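Side-chain contact in acetyltransferase (Klebsiella pneumoniae, PDB 5XUN), which probably acetylates glycyl-tRNA with acetyl-CoA, as the GNAT-family toxin KacT of a type II toxin-antitoxin system: residues Ser68-Glu71 against Arg72-Pro76. The protein carries 1 engineered substitution. Residues are numbered along the deposited sequence; the frame is centred on the assembly and turned at random.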
loop_
_atom_site.group_PDB
_atom_site.type_symbol
_atom_site.label_atom_id
_atom_site.label_comp_id
_atom_site.label_asym_id
_atom_site.label_seq_id
_atom_site.Cartn_x
_atom_site.Cartn_y
_atom_site.Cartn_z
ATOM N N SER B 68 -1.380 4.610 0.960
ATOM C CA SER B 68 -1.499 6.041 0.732
ATOM C C SER B 68 -0.379 6.481 -0.192
ATOM O O SER B 68 0.433 5.674 -0.650
ATOM C CB SER B 68 -1.448 6.818 2.047
ATOM O OG SER B 68 -0.204 6.622 2.693
ATOM N N CYS B 69 -0.371 7.775 -0.487
ATOM C CA CYS B 69 0.762 8.444 -1.102
ATOM C C CYS B 69 0.735 9.887 -0.626
ATOM O O CYS B 69 -0.261 10.357 -0.072
ATOM C CB CYS B 69 0.735 8.345 -2.637
ATOM S SG CYS B 69 -0.740 9.006 -3.447
ATOM N N PHE B 70 1.848 10.583 -0.823
ATOM C CA PHE B 70 1.970 11.954 -0.348
ATOM C C PHE B 70 2.853 12.734 -1.308
ATOM O O PHE B 70 3.682 12.161 -2.021
ATOM C CB PHE B 70 2.527 12.009 1.079
ATOM C CG PHE B 70 3.963 11.565 1.200
ATOM C CD1 PHE B 70 4.283 10.226 1.339
ATOM C CD2 PHE B 70 4.986 12.496 1.215
ATOM C CE1 PHE B 70 5.597 9.821 1.468
ATOM C CE2 PHE B 70 6.306 12.101 1.342
ATOM C CZ PHE B 70 6.613 10.763 1.469
ATOM N N GLU B 71 2.648 14.052 -1.323
ATOM C CA GLU B 71 3.328 14.926 -2.273
ATOM C C GLU B 71 4.841 14.838 -2.124
ATOM O O GLU B 71 5.377 14.952 -1.020
ATOM C CB GLU B 71 2.867 16.372 -2.097
ATOM C CG GLU B 71 1.478 16.645 -2.650
ATOM C CD GLU B 71 1.197 18.127 -2.818
ATOM O OE1 GLU B 71 2.167 18.909 -2.927
ATOM O OE2 GLU B 71 0.007 18.505 -2.843
ATOM N N ARG B 72 5.524 14.649 -3.252
ATOM C CA ARG B 72 6.980 14.555 -3.250
ATOM C C ARG B 72 7.635 15.774 -2.607
ATOM O O ARG B 72 8.686 15.646 -1.967
ATOM C CB ARG B 72 7.469 14.358 -4.688
ATOM C CG ARG B 72 8.852 14.904 -4.990
ATOM C CD ARG B 72 9.151 14.827 -6.471
ATOM N NE ARG B 72 8.211 15.591 -7.286
ATOM C CZ ARG B 72 8.186 15.562 -8.615
ATOM N NH1 ARG B 72 9.045 14.803 -9.281
ATOM N NH2 ARG B 72 7.294 16.282 -9.283
ATOM N N GLY B 73 7.012 16.950 -2.722
ATOM C CA GLY B 73 7.609 18.169 -2.201
ATOM C C GLY B 73 7.722 18.227 -0.691
ATOM O O GLY B 73 8.516 19.016 -0.174
ATOM N N MET B 74 6.974 17.389 0.026
ATOM C CA MET B 74 7.046 17.393 1.483
ATOM C C MET B 74 8.358 16.821 1.998
ATOM O O MET B 74 8.702 17.045 3.162
ATOM C CB MET B 74 5.884 16.592 2.068
ATOM C CG MET B 74 4.503 16.996 1.567
ATOM S SD MET B 74 3.224 16.134 2.498
ATOM C CE MET B 74 1.798 17.169 2.191
ATOM N N LEU B 75 9.085 16.087 1.164
ATOM C CA LEU B 75 10.355 15.508 1.576
ATOM C C LEU B 75 11.366 16.608 1.892
ATOM O O LEU B 75 11.492 17.570 1.121
ATOM C CB LEU B 75 10.898 14.604 0.470
ATOM C CG LEU B 75 10.900 13.083 0.643
ATOM C CD1 LEU B 75 9.552 12.557 1.062
ATOM C CD2 LEU B 75 11.366 12.417 -0.627
ATOM N N PRO B 76 12.105 16.508 3.000
ATOM C CA PRO B 76 13.101 17.545 3.298
ATOM C C PRO B 76 14.298 17.491 2.368
ATOM O O PRO B 76 14.852 18.542 2.022
ATOM C CB PRO B 76 13.513 17.242 4.747
ATOM C CG PRO B 76 13.127 15.821 4.974
ATOM C CD PRO B 76 11.949 15.539 4.096
#
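The edge of the Phe70 ring meets one methyl of Leu75: CD1 lies near the ring plane, with Phe70 CE2 3.3 Å from Leu75 CD1, and the two side chains cross at about a right angle. Phe70 is turned to this place by a chi1 of 68°, which sets CG between its own backbone N and carbonyl carbon. Met74 brings its sulfur up obliquely, SD standing 4.2 Å from Phe70 CD2, while its CG packs 4.1 Å from Glu71 CB. The backbone brings these side chains together: Met74 N donates to Glu71 O over 3.1 Å (161° at the hydrogen), and Leu75 N reaches Arg72 O over 3.2 Å. These two successive i to i+3 bonds curl the chain into a short 3-10 turn where strand 59-71 of the mixed GNAT sheet ends, ahead of helix 78-83. Farther out, Phe133 and Phe162 meet the Phe70 ring, Tyr130 and Gln80 touch Leu75, and Leu153 and Val154 pack on Met74. The Arg72 chain bends at chi3, and its NH1 is hydrogen-bonded to Ile84 O, and Gln81 NE2 holds Leu75 O.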